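PDB 1WZN: SAM-dependent methyltransferase from Pyrococcus horikoshii, which probably transfers a methyl group from S-adenosyl-L-methionine to an acceptor substrate, and is seen here with the by-product S-adenosyl-L-homocysteine bound. Local coordinates for residues 46-51 against 67-72. Residues are numbered along the deposited sequence; the frame is centred on the assembly and turned at random.
Sequences LDLACG and VGLDLH. With SAH (S-adenosyl-L-homocysteine), chain F.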
loop_
_atom_site.group_PDB
_atom_site.type_symbol
_atom_site.label_atom_id
_atom_site.label_comp_id
_atom_site.label_asym_id
_atom_site.label_seq_id
_atom_site.Cartn_x
_atom_site.Cartn_y
_atom_site.Cartn_z
ATOM N N LEU A 46 33.911 -27.980 5.677
ATOM C CA LEU A 46 34.461 -26.872 4.903
ATOM C C LEU A 46 33.327 -25.853 4.844
ATOM O O LEU A 46 32.263 -26.153 4.304
ATOM C CB LEU A 46 34.809 -27.314 3.475
ATOM C CG LEU A 46 35.179 -26.197 2.486
ATOM C CD1 LEU A 46 36.426 -25.475 2.958
ATOM C CD2 LEU A 46 35.410 -26.784 1.096
ATOM N N ASP A 47 33.538 -24.669 5.411
ATOM C CA ASP A 47 32.502 -23.641 5.391
ATOM C C ASP A 47 32.892 -22.581 4.356
ATOM O O ASP A 47 33.772 -21.759 4.597
ATOM C CB ASP A 47 32.346 -23.017 6.788
ATOM C CG ASP A 47 31.191 -22.034 6.858
ATOM O OD1 ASP A 47 30.188 -22.263 6.146
ATOM O OD2 ASP A 47 31.279 -21.047 7.621
ATOM N N LEU A 48 32.229 -22.623 3.200
ATOM C CA LEU A 48 32.499 -21.716 2.082
ATOM C C LEU A 48 31.867 -20.332 2.255
ATOM O O LEU A 48 30.721 -20.223 2.678
ATOM C CB LEU A 48 31.995 -22.358 0.780
ATOM C CG LEU A 48 32.583 -23.742 0.428
ATOM C CD1 LEU A 48 31.816 -24.343 -0.752
ATOM C CD2 LEU A 48 34.054 -23.614 0.071
ATOM N N ALA A 49 32.614 -19.293 1.878
ATOM C CA ALA A 49 32.182 -17.898 2.016
ATOM C C ALA A 49 31.778 -17.718 3.474
ATOM O O ALA A 49 30.677 -17.263 3.786
ATOM C CB ALA A 49 31.008 -17.595 1.077
ATOM N N CYS A 50 32.706 -18.072 4.364
ATOM C CA CYS A 50 32.477 -18.031 5.806
ATOM C C CYS A 50 32.319 -16.674 6.473
ATOM O O CYS A 50 31.900 -16.612 7.627
ATOM C CB CYS A 50 33.592 -18.797 6.530
ATOM S SG CYS A 50 35.216 -18.041 6.353
ATOM N N GLY A 51 32.660 -15.598 5.769
ATOM C CA GLY A 51 32.530 -14.266 6.344
ATOM C C GLY A 51 33.252 -14.118 7.674
ATOM O O GLY A 51 34.395 -14.557 7.807
ATOM N N VAL A 67 37.197 -25.732 8.405
ATOM C CA VAL A 67 38.061 -24.942 7.532
ATOM C C VAL A 67 37.124 -23.890 6.933
ATOM O O VAL A 67 36.108 -24.241 6.341
ATOM C CB VAL A 67 38.646 -25.792 6.386
ATOM C CG1 VAL A 67 39.404 -24.899 5.404
ATOM C CG2 VAL A 67 39.578 -26.866 6.958
ATOM N N GLY A 68 37.445 -22.609 7.108
ATOM C CA GLY A 68 36.594 -21.560 6.562
ATOM C C GLY A 68 37.295 -20.858 5.418
ATOM O O GLY A 68 38.481 -20.560 5.516
ATOM N N LEU A 69 36.571 -20.600 4.332
ATOM C CA LEU A 69 37.147 -19.936 3.169
ATOM C C LEU A 69 36.339 -18.698 2.796
ATOM O O LEU A 69 35.113 -18.743 2.742
ATOM C CB LEU A 69 37.162 -20.897 1.973
ATOM C CG LEU A 69 37.597 -20.319 0.623
ATOM C CD1 LEU A 69 39.108 -20.148 0.592
ATOM C CD2 LEU A 69 37.156 -21.252 -0.486
ATOM N N ASP A 70 37.022 -17.587 2.546
ATOM C CA ASP A 70 36.318 -16.382 2.136
ATOM C C ASP A 70 37.174 -15.566 1.183
ATOM O O ASP A 70 38.404 -15.564 1.260
ATOM C CB ASP A 70 35.891 -15.539 3.351
ATOM C CG ASP A 70 34.762 -14.567 3.016
ATOM O OD1 ASP A 70 35.051 -13.473 2.496
ATOM O OD2 ASP A 70 33.581 -14.911 3.252
ATOM N N LEU A 71 36.504 -14.889 0.261
ATOM C CA LEU A 71 37.176 -14.068 -0.727
ATOM C C LEU A 71 37.827 -12.836 -0.105
ATOM O O LEU A 71 38.868 -12.375 -0.571
ATOM C CB LEU A 71 36.167 -13.620 -1.795
ATOM C CG LEU A 71 36.690 -12.796 -2.974
ATOM C CD1 LEU A 71 37.719 -13.609 -3.755
ATOM C CD2 LEU A 71 35.519 -12.416 -3.881
ATOM N N HIS A 72 37.223 -12.310 0.956
ATOM C CA HIS A 72 37.736 -11.099 1.574
ATOM C C HIS A 72 38.472 -11.236 2.900
ATOM O O HIS A 72 37.918 -11.691 3.902
ATOM C CB HIS A 72 36.593 -10.089 1.717
ATOM C CG HIS A 72 35.987 -9.690 0.407
ATOM N ND1 HIS A 72 34.829 -10.255 -0.081
ATOM C CD2 HIS A 72 36.412 -8.821 -0.541
ATOM C CE1 HIS A 72 34.566 -9.752 -1.276
ATOM N NE2 HIS A 72 35.511 -8.880 -1.577
HETATM N N SAH F . 28.622 -17.390 5.871
HETATM C CA SAH F . 28.695 -16.061 6.615
HETATM C CB SAH F . 28.737 -14.820 5.765
HETATM C CG SAH F . 27.595 -14.464 4.828
HETATM S SD SAH F . 28.126 -12.931 3.939
HETATM C C SAH F . 27.450 -16.045 7.612
HETATM O O SAH F . 26.669 -17.014 7.645
HETATM O OXT SAH F . 27.343 -14.993 8.357
HETATM C "C5'" SAH F . 28.540 -13.484 2.330
HETATM C "C4'" SAH F . 30.100 -13.852 2.225
HETATM O "O4'" SAH F . 30.240 -14.238 0.853
HETATM C "C3'" SAH F . 31.067 -12.702 2.393
HETATM O "O3'" SAH F . 31.934 -12.936 3.503
HETATM C "C2'" SAH F . 31.794 -12.637 0.987
HETATM O "O2'" SAH F . 33.142 -12.195 1.092
HETATM C "C1'" SAH F . 31.642 -14.061 0.484
HETATM N N9 SAH F . 31.766 -14.280 -0.835
HETATM C C8 SAH F . 31.084 -13.794 -1.942
HETATM N N7 SAH F . 31.489 -14.244 -3.084
HETATM C C5 SAH F . 32.554 -15.127 -2.754
HETATM C C6 SAH F . 33.404 -15.934 -3.583
HETATM N N6 SAH F . 33.316 -15.980 -4.919
HETATM N N1 SAH F . 34.341 -16.679 -2.897
HETATM C C2 SAH F . 34.464 -16.660 -1.539
HETATM N N3 SAH F . 33.665 -15.898 -0.711
HETATM C C4 SAH F . 32.739 -15.161 -1.384
#
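Leu46 lays its CD1 3.9 Å from CG1 of Val67, where strands 44-48 and 65-70 run parallel in a Rossmann-like methyltransferase fold; their axes lie 18° apart, and helix 54-61 makes the beta-alpha-beta crossover between them. Asp47 continues the pairing through its backbone: its N donates to Val67 O and its O accepts from Leu69 N. Its carboxylate is engaged elsewhere, by Thr56 and Thr110. Leu48 returns to the face shared by Leu46, Val67 and Leu69, where its CD2 meets CD2 of Leu69 at 3.9 Å. Beyond it the chain turns into the glycine-containing loop, and Ala49 O accepts a hydrogen bond from the amino group of S-adenosyl-L-homocysteine. Cys50 N bonds to Leu69 O at 3.0 Å, from above the carbonyl plane, while SG, placed between its own backbone N and carbonyl carbon (chi1 65°), lies over the Gly68-Leu69 peptide, 3.6 Å from Gly68 C; a CB on Gly68 would clash with that sulfur. Gly51 N then reaches Asp70 OD2 at 2.8 Å, from above the carboxylate plane. The same oxygen accepts from ribose O3', and OD1 accepts from O2', the acidic strand end characteristic of this family. An alanine in place of Asp70 would probably leave O2', O3' and Gly51 N without the carboxylate oxygens that accept from them. OD1 also closes an Asx turn with His72 N, and His72 ND1 donates to SAH O2' at 2.8 Å, nearly straight at 174°, within the imidazole plane.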